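Local coordinates for protein cytosolic IMP-GMP specific 5'-nucleotidase (Legionella pneumophila subsp. pneumophila, PDB 4OHF) that probably hydrolyses the 5'-phosphate of purine nucleoside monophosphates such as IMP and GMP in a magnesium-dependent reaction, at residues 43-48 with 133-138; 50-55 with 157-162. All blocks are in the same frame, centred on the assembly; numbering follows the deposited sequence.

In the fold
Both contacts lie among the helices of the region inserted after strand 19-22 of the HAD-like core, with their centres about 8 Å apart and away from the magnesium and GMP sites. They share helix 33-51: interaction 1 packs its C-terminal half against helix 129-143, and interaction 2 packs the turn that follows it, through Phe-52 and Tyr-54, against helix 153-170, the next helix in the chain. Interaction 1 is buried and purely apolar across the segments. Interaction 2 is only partly buried, and there aromatic rings meet a carboxylate. Leu-48 joins the two, since its methyl groups also touch Val-160 and Asp-159, while Tyr-136 packs on Ala-157.

Interaction 1 (43-48 with 133-138); sequences LVKERL and CILYGQ
Val-44 meets Leu-135 through a single methyl branch: its CG1 lies 3.6 Å from Leu-135 CD2, and the two side chains cross obliquely. Having CG1 anti to the backbone N (chi1 172°) directs that methyl toward helix 129-143. A compact beta-branched residue suits this place, because its side chain is short and leaves the neighbouring helix room for a leucine. One residue on, Lys-45 contributes only the aliphatic part of its chain. Its CG passes 4.2 Å from Leu-135 CD1, and the rest of the chain then leads away from the contact so that NZ can hydrogen-bond to the backbone O of Phe-61. Lysine thus serves the edge of the contact with methylenes and carries its charge elsewhere. A helical turn beyond Val-44, Leu-48 approaches tip to tip, its CD1 3.9 Å from Leu-135 CD2; it also touches Cys-163 of helix 153-170. Leu-135 is therefore the one residue of 133-138 that meets all three, with CD2 facing Val-44 and Leu-48 and CD1 facing Lys-45. With CG anti to its backbone N (chi1 -178°), the branch is extended toward helix 33-51. That extension spans much of the gap between the helices, whose local axes come no nearer than 11.2 Å and run at 38° to each other. Tyr-41, earlier on helix 33-51, touches Leu-135 as well. Since methyl and methylene groups do all the touching between the segments, cohesion here rests on dispersion forces and the exclusion of water, with shape rather than hydrogen-bond direction setting the fit.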
ATOM      1  N   LEU B  43     -17.824  23.868  21.468  1.00 52.45           N
ATOM      2  CA  LEU B  43     -18.740  23.063  20.670  1.00 52.76           C
ATOM      3  C   LEU B  43     -18.335  21.587  20.617  1.00 55.00           C
ATOM      4  O   LEU B  43     -19.186  20.713  20.752  1.00 57.00           O
ATOM      5  CB  LEU B  43     -18.840  23.617  19.243  1.00 49.91           C
ATOM      6  CG  LEU B  43     -19.349  25.047  19.091  1.00 49.01           C
ATOM      7  CD1 LEU B  43     -19.292  25.465  17.639  1.00 47.98           C
ATOM      8  CD2 LEU B  43     -20.765  25.139  19.626  1.00 48.85           C
ATOM      9  N   VAL B  44     -17.044  21.313  20.420  1.00 56.81           N
ATOM     10  CA  VAL B  44     -16.539  19.938  20.328  1.00 57.85           C
ATOM     11  C   VAL B  44     -16.582  19.210  21.658  1.00 59.26           C
ATOM     12  O   VAL B  44     -16.912  18.028  21.715  1.00 58.79           O
ATOM     13  CB  VAL B  44     -15.076  19.897  19.812  1.00 57.56           C
ATOM     14  CG1 VAL B  44     -14.516  18.486  19.909  1.00 57.46           C
ATOM     15  CG2 VAL B  44     -15.020  20.358  18.375  1.00 57.30           C
ATOM     16  N   LYS B  45     -16.235  19.915  22.727  1.00 62.05           N
ATOM     17  CA  LYS B  45     -16.248  19.323  24.056  1.00 65.31           C
ATOM     18  C   LYS B  45     -17.688  19.000  24.437  1.00 67.49           C
ATOM     19  O   LYS B  45     -17.968  17.988  25.081  1.00 68.68           O
ATOM     20  CB  LYS B  45     -15.635  20.291  25.069  1.00 65.21           C
ATOM     21  CG  LYS B  45     -15.410  19.689  26.443  1.00 66.05           C
ATOM     22  CD  LYS B  45     -14.723  20.673  27.362  1.00 67.70           C
ATOM     23  CE  LYS B  45     -15.522  21.961  27.467  1.00 70.52           C
ATOM     24  NZ  LYS B  45     -14.908  22.923  28.420  1.00 72.70           N
ATOM     25  N   GLU B  46     -18.598  19.868  24.020  1.00 69.60           N
ATOM     26  CA  GLU B  46     -20.013  19.696  24.294  1.00 72.40           C
ATOM     27  C   GLU B  46     -20.545  18.464  23.578  1.00 73.47           C
ATOM     28  O   GLU B  46     -21.113  17.572  24.201  1.00 74.71           O
ATOM     29  CB  GLU B  46     -20.767  20.934  23.826  1.00 74.02           C
ATOM     30  CG  GLU B  46     -22.273  20.830  23.876  1.00 76.67           C
ATOM     31  CD  GLU B  46     -22.928  21.887  23.010  1.00 77.64           C
ATOM     32  OE1 GLU B  46     -22.673  23.089  23.248  1.00 77.45           O
ATOM     33  OE2 GLU B  46     -23.685  21.512  22.089  1.00 79.08           O
ATOM     34  N   ARG B  47     -20.347  18.419  22.264  1.00 75.23           N
ATOM     35  CA  ARG B  47     -20.814  17.304  21.441  1.00 76.97           C
ATOM     36  C   ARG B  47     -20.329  15.946  21.948  1.00 77.99           C
ATOM     37  O   ARG B  47     -20.922  14.913  21.635  1.00 77.93           O
ATOM     38  CB  ARG B  47     -20.375  17.502  19.985  1.00 76.75           C
ATOM     39  CG  ARG B  47     -20.822  16.401  19.037  1.00 78.09           C
ATOM     40  CD  ARG B  47     -22.326  16.262  19.048  1.00 80.17           C
ATOM     41  NE  ARG B  47     -22.973  17.489  18.605  1.00 83.18           N
ATOM     42  CZ  ARG B  47     -23.224  17.782  17.334  1.00 84.83           C
ATOM     43  NH1 ARG B  47     -22.886  16.925  16.374  1.00 85.19           N
ATOM     44  NH2 ARG B  47     -23.803  18.940  17.021  1.00 85.23           N
ATOM     45  N   LEU B  48     -19.252  15.949  22.730  1.00 79.33           N
ATOM     46  CA  LEU B  48     -18.709  14.712  23.284  1.00 80.53           C
ATOM     47  C   LEU B  48     -19.527  14.223  24.472  1.00 81.21           C
ATOM     48  O   LEU B  48     -19.906  13.055  24.542  1.00 81.26           O
ATOM     49  CB  LEU B  48     -17.260  14.912  23.727  1.00 79.73           C
ATOM     50  CG  LEU B  48     -16.209  14.863  22.624  1.00 79.91           C
ATOM     51  CD1 LEU B  48     -14.842  15.184  23.209  1.00 79.48           C
ATOM     52  CD2 LEU B  48     -16.214  13.480  21.983  1.00 79.53           C
ATOM     53  N   CYS B 133      -5.591  19.401  20.063  1.00 47.39           N
ATOM     54  CA  CYS B 133      -4.496  19.025  20.956  1.00 46.10           C
ATOM     55  C   CYS B 133      -4.801  19.282  22.418  1.00 46.29           C
ATOM     56  O   CYS B 133      -4.609  18.406  23.254  1.00 45.41           O
ATOM     57  CB  CYS B 133      -3.211  19.757  20.573  1.00 45.12           C
ATOM     58  SG  CYS B 133      -2.405  19.110  19.098  1.00 43.57           S
ATOM     59  N   ILE B 134      -5.272  20.481  22.731  1.00 47.44           N
ATOM     60  CA  ILE B 134      -5.595  20.810  24.111  1.00 48.96           C
ATOM     61  C   ILE B 134      -6.652  19.848  24.654  1.00 50.77           C
ATOM     62  O   ILE B 134      -6.467  19.237  25.713  1.00 50.16           O
ATOM     63  CB  ILE B 134      -6.123  22.238  24.235  1.00 47.91           C
ATOM     64  CG1 ILE B 134      -5.024  23.230  23.841  1.00 46.64           C
ATOM     65  CG2 ILE B 134      -6.605  22.478  25.655  1.00 47.38           C
ATOM     66  CD1 ILE B 134      -5.486  24.666  23.791  1.00 45.95           C
ATOM     67  N   LEU B 135      -7.755  19.705  23.923  1.00 50.90           N
ATOM     68  CA  LEU B 135      -8.811  18.807  24.352  1.00 50.56           C
ATOM     69  C   LEU B 135      -8.297  17.374  24.511  1.00 52.45           C
ATOM     70  O   LEU B 135      -8.458  16.774  25.570  1.00 53.95           O
ATOM     71  CB  LEU B 135      -9.966  18.823  23.358  1.00 49.80           C
ATOM     72  CG  LEU B 135     -11.154  17.939  23.761  1.00 48.79           C
ATOM     73  CD1 LEU B 135     -11.614  18.357  25.130  1.00 47.47           C
ATOM     74  CD2 LEU B 135     -12.294  18.057  22.763  1.00 48.40           C
ATOM     75  N   TYR B 136      -7.674  16.828  23.466  1.00 52.54           N
ATOM     76  CA  TYR B 136      -7.163  15.465  23.520  1.00 51.39           C
ATOM     77  C   TYR B 136      -6.242  15.284  24.713  1.00 52.52           C
ATOM     78  O   TYR B 136      -6.295  14.272  25.406  1.00 51.85           O
ATOM     79  CB  TYR B 136      -6.400  15.121  22.250  1.00 51.81           C
ATOM     80  CG  TYR B 136      -5.987  13.668  22.180  1.00 52.00           C
ATOM     81  CD1 TYR B 136      -6.934  12.662  22.011  1.00 52.98           C
ATOM     82  CD2 TYR B 136      -4.649  13.300  22.279  1.00 53.97           C
ATOM     83  CE1 TYR B 136      -6.561  11.322  21.936  1.00 53.80           C
ATOM     84  CE2 TYR B 136      -4.260  11.962  22.209  1.00 54.59           C
ATOM     85  CZ  TYR B 136      -5.221  10.979  22.038  1.00 54.94           C
ATOM     86  OH  TYR B 136      -4.836   9.659  21.985  1.00 54.75           O
ATOM     87  N   GLY B 137      -5.396  16.271  24.954  1.00 52.58           N
ATOM     88  CA  GLY B 137      -4.493  16.173  26.078  1.00 53.76           C
ATOM     89  C   GLY B 137      -5.250  15.977  27.374  1.00 54.51           C
ATOM     90  O   GLY B 137      -4.960  15.061  28.138  1.00 55.08           O
ATOM     91  N   GLN B 138      -6.230  16.840  27.626  1.00 55.48           N
ATOM     92  CA  GLN B 138      -7.029  16.759  28.844  1.00 53.98           C
ATOM     93  C   GLN B 138      -7.815  15.460  28.920  1.00 54.56           C
ATOM     94  O   GLN B 138      -7.924  14.860  29.984  1.00 53.64           O
ATOM     95  CB  GLN B 138      -7.971  17.953  28.917  1.00 52.53           C
ATOM     96  CG  GLN B 138      -7.234  19.278  29.023  1.00 49.90           C
ATOM     97  CD  GLN B 138      -8.131  20.463  28.725  1.00 48.52           C
ATOM     98  OE1 GLN B 138      -8.931  20.419  27.784  1.00 48.13           O
ATOM     99  NE2 GLN B 138      -7.997  21.531  29.509  1.00 42.59           N
TER

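Interaction 2 (50-55 with 157-162)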
ATOM      1  N   GLU B  50     -22.440  14.835  25.067  1.00 86.85           N
ATOM      2  CA  GLU B  50     -23.824  14.608  24.679  1.00 87.37           C
ATOM      3  C   GLU B  50     -24.057  13.422  23.756  1.00 87.29           C
ATOM      4  O   GLU B  50     -24.736  12.470  24.133  1.00 87.50           O
ATOM      5  CB  GLU B  50     -24.399  15.882  24.058  1.00 88.13           C
ATOM      6  CG  GLU B  50     -24.327  17.077  25.006  1.00 90.42           C
ATOM      7  CD  GLU B  50     -25.056  18.307  24.490  1.00 91.73           C
ATOM      8  OE1 GLU B  50     -25.024  19.351  25.184  1.00 90.97           O
ATOM      9  OE2 GLU B  50     -25.660  18.225  23.395  1.00 92.59           O
ATOM     10  N   SER B  51     -23.498  13.464  22.553  1.00 87.45           N
ATOM     11  CA  SER B  51     -23.703  12.372  21.612  1.00 87.74           C
ATOM     12  C   SER B  51     -22.764  11.187  21.824  1.00 87.84           C
ATOM     13  O   SER B  51     -22.929  10.138  21.196  1.00 88.26           O
ATOM     14  CB  SER B  51     -23.582  12.881  20.170  1.00 88.38           C
ATOM     15  OG  SER B  51     -22.276  13.351  19.896  1.00 88.75           O
ATOM     16  N   PHE B  52     -21.784  11.339  22.708  1.00 87.18           N
ATOM     17  CA  PHE B  52     -20.852  10.250  22.968  1.00 86.41           C
ATOM     18  C   PHE B  52     -20.868   9.752  24.397  1.00 87.07           C
ATOM     19  O   PHE B  52     -20.197   8.774  24.722  1.00 87.17           O
ATOM     20  CB  PHE B  52     -19.437  10.647  22.557  1.00 85.47           C
ATOM     21  CG  PHE B  52     -19.138  10.350  21.123  1.00 84.39           C
ATOM     22  CD1 PHE B  52     -18.791   9.064  20.729  1.00 83.26           C
ATOM     23  CD2 PHE B  52     -19.279  11.334  20.152  1.00 84.29           C
ATOM     24  CE1 PHE B  52     -18.590   8.757  19.384  1.00 83.47           C
ATOM     25  CE2 PHE B  52     -19.079  11.039  18.802  1.00 84.75           C
ATOM     26  CZ  PHE B  52     -18.735   9.744  18.418  1.00 83.77           C
ATOM     27  N   HIS B  53     -21.629  10.426  25.250  1.00 87.61           N
ATOM     28  CA  HIS B  53     -21.763  10.005  26.639  1.00 88.79           C
ATOM     29  C   HIS B  53     -20.422   9.814  27.351  1.00 88.66           C
ATOM     30  O   HIS B  53     -20.080   8.706  27.769  1.00 88.41           O
ATOM     31  CB  HIS B  53     -22.576   8.701  26.683  1.00 89.99           C
ATOM     32  CG  HIS B  53     -23.816   8.735  25.837  1.00 91.59           C
ATOM     33  ND1 HIS B  53     -24.291   7.626  25.167  1.00 91.57           N
ATOM     34  CD2 HIS B  53     -24.665   9.749  25.535  1.00 91.36           C
ATOM     35  CE1 HIS B  53     -25.373   7.958  24.485  1.00 91.95           C
ATOM     36  NE2 HIS B  53     -25.622   9.239  24.690  1.00 91.71           N
ATOM     37  N   TYR B  54     -19.666  10.900  27.478  1.00 88.77           N
ATOM     38  CA  TYR B  54     -18.371  10.879  28.160  1.00 88.17           C
ATOM     39  C   TYR B  54     -18.580  11.381  29.591  1.00 88.28           C
ATOM     40  O   TYR B  54     -19.611  11.984  29.898  1.00 88.26           O
ATOM     41  CB  TYR B  54     -17.375  11.797  27.438  1.00 87.08           C
ATOM     42  CG  TYR B  54     -16.486  11.115  26.415  1.00 86.12           C
ATOM     43  CD1 TYR B  54     -15.145  10.845  26.699  1.00 85.08           C
ATOM     44  CD2 TYR B  54     -16.974  10.760  25.153  1.00 85.52           C
ATOM     45  CE1 TYR B  54     -14.311  10.244  25.755  1.00 83.84           C
ATOM     46  CE2 TYR B  54     -16.145  10.156  24.201  1.00 84.38           C
ATOM     47  CZ  TYR B  54     -14.818   9.904  24.511  1.00 83.43           C
ATOM     48  OH  TYR B  54     -13.999   9.314  23.578  1.00 81.22           O
ATOM     49  N   PRO B  55     -17.602  11.144  30.483  1.00 88.22           N
ATOM     50  CA  PRO B  55     -17.722  11.594  31.875  1.00 88.33           C
ATOM     51  C   PRO B  55     -18.236  13.028  31.998  1.00 88.92           C
ATOM     52  O   PRO B  55     -17.823  13.912  31.249  1.00 89.60           O
ATOM     53  CB  PRO B  55     -16.299  11.443  32.404  1.00 87.51           C
ATOM     54  CG  PRO B  55     -15.821  10.226  31.682  1.00 87.31           C
ATOM     55  CD  PRO B  55     -16.313  10.461  30.263  1.00 87.69           C
ATOM     56  N   ALA B 157      -9.316   9.807  20.379  1.00 62.43           N
ATOM     57  CA  ALA B 157      -8.868  10.624  19.258  1.00 62.36           C
ATOM     58  C   ALA B 157      -9.848  10.581  18.095  1.00 62.40           C
ATOM     59  O   ALA B 157     -10.122  11.608  17.476  1.00 62.49           O
ATOM     60  CB  ALA B 157      -7.500  10.172  18.791  1.00 62.81           C
ATOM     61  N   GLN B 158     -10.378   9.398  17.793  1.00 63.02           N
ATOM     62  CA  GLN B 158     -11.330   9.262  16.689  1.00 63.27           C
ATOM     63  C   GLN B 158     -12.683   9.887  17.019  1.00 62.79           C
ATOM     64  O   GLN B 158     -13.328  10.494  16.152  1.00 62.02           O
ATOM     65  CB  GLN B 158     -11.495   7.792  16.313  1.00 63.91           C
ATOM     66  CG  GLN B 158     -10.197   7.175  15.794  1.00 67.21           C
ATOM     67  CD  GLN B 158     -10.357   5.729  15.366  1.00 68.83           C
ATOM     68  OE1 GLN B 158     -10.849   4.896  16.131  1.00 70.33           O
ATOM     69  NE2 GLN B 158      -9.936   5.421  14.140  1.00 68.08           N
ATOM     70  N   ASP B 159     -13.112   9.754  18.270  1.00 61.44           N
ATOM     71  CA  ASP B 159     -14.378  10.352  18.673  1.00 62.81           C
ATOM     72  C   ASP B 159     -14.278  11.858  18.500  1.00 63.25           C
ATOM     73  O   ASP B 159     -15.137  12.483  17.865  1.00 63.32           O
ATOM     74  CB  ASP B 159     -14.708  10.038  20.134  1.00 62.64           C
ATOM     75  CG  ASP B 159     -15.153   8.593  20.346  1.00 62.02           C
ATOM     76  OD1 ASP B 159     -15.572   7.928  19.363  1.00 58.76           O
ATOM     77  OD2 ASP B 159     -15.093   8.138  21.511  1.00 60.77           O
ATOM     78  N   VAL B 160     -13.218  12.429  19.069  1.00 63.20           N
ATOM     79  CA  VAL B 160     -12.979  13.858  18.987  1.00 62.15           C
ATOM     80  C   VAL B 160     -12.975  14.318  17.534  1.00 63.49           C
ATOM     81  O   VAL B 160     -13.595  15.331  17.211  1.00 64.66           O
ATOM     82  CB  VAL B 160     -11.641  14.241  19.652  1.00 60.68           C
ATOM     83  CG1 VAL B 160     -11.343  15.697  19.407  1.00 61.32           C
ATOM     84  CG2 VAL B 160     -11.701  13.971  21.139  1.00 58.48           C
ATOM     85  N   GLN B 161     -12.300  13.576  16.654  1.00 64.65           N
ATOM     86  CA  GLN B 161     -12.249  13.957  15.238  1.00 65.67           C
ATOM     87  C   GLN B 161     -13.649  13.940  14.656  1.00 66.53           C
ATOM     88  O   GLN B 161     -14.001  14.781  13.830  1.00 67.49           O
ATOM     89  CB  GLN B 161     -11.354  13.005  14.438  1.00 65.66           C
ATOM     90  CG  GLN B 161     -11.264  13.339  12.945  1.00 66.24           C
ATOM     91  CD  GLN B 161     -10.684  14.724  12.676  1.00 66.42           C
ATOM     92  OE1 GLN B 161      -9.599  15.062  13.157  1.00 68.14           O
ATOM     93  NE2 GLN B 161     -11.404  15.528  11.898  1.00 64.36           N
ATOM     94  N   TYR B 162     -14.449  12.976  15.096  1.00 67.42           N
ATOM     95  CA  TYR B 162     -15.817  12.856  14.629  1.00 68.31           C
ATOM     96  C   TYR B 162     -16.605  14.106  14.999  1.00 67.36           C
ATOM     97  O   TYR B 162     -17.325  14.662  14.167  1.00 68.04           O
ATOM     98  CB  TYR B 162     -16.473  11.611  15.237  1.00 71.40           C
ATOM     99  CG  TYR B 162     -17.936  11.434  14.878  1.00 74.31           C
ATOM    100  CD1 TYR B 162     -18.946  11.981  15.674  1.00 75.93           C
ATOM    101  CD2 TYR B 162     -18.314  10.725  13.738  1.00 75.63           C
ATOM    102  CE1 TYR B 162     -20.297  11.824  15.342  1.00 76.81           C
ATOM    103  CE2 TYR B 162     -19.657  10.565  13.397  1.00 76.84           C
ATOM    104  CZ  TYR B 162     -20.643  11.117  14.202  1.00 77.54           C
ATOM    105  OH  TYR B 162     -21.969  10.967  13.858  1.00 79.90           O
TER
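Tyr-54 and Asp-159 share the one hydrogen bond between these segments: the phenol OH donates to OD2 over 2.6 Å. The acceptor uses its anti lone pair, the one turned away from OD1, and OD2 lies at the edge of the Tyr-54 ring. Ring and carboxylate planes stand nearly perpendicular. Tyrosine fits this buried position because its ring can pack on Ile-156, Met-150 and Pro-151 while its hydroxyl reaches the acid. Accepting this bond would be expected to favour the ionised form of Asp-159. The same aspartate makes a CH-pi contact, its CB resting over one face of the Phe-52 ring, 4.2 Å from the centroid. The carboxylate lies over that same face, its plane tilted 36° from the ring, with OD1 above the rim near CE1. Setting CG anti to the carbonyl carbon (chi1 -74°) places this carboxylate between Phe-52 and Tyr-54. These residues mark the end of helix 33-51: after Ser-51 the chain turns, His-53 adopts a positive phi, and Phe-52 and Tyr-54 on either side of it both point toward helix 153-170. In HAD enzymes an insertion at this point, just after the first core strand and the two metal-binding aspartates that follow it, is the usual place of a C1 cap, consistent with the inserted helices and small antiparallel sheet here. The aromatic contact is made by Phe-52 and Tyr-162, whose ring planes stand at 80° with centroids 5.4 Å apart. Tyr-162 CD1 comes to the edge of the phenylalanine ring, 3.3 Å from Phe-52 CE2. Phe-52, partly exposed, also touches Cys-163.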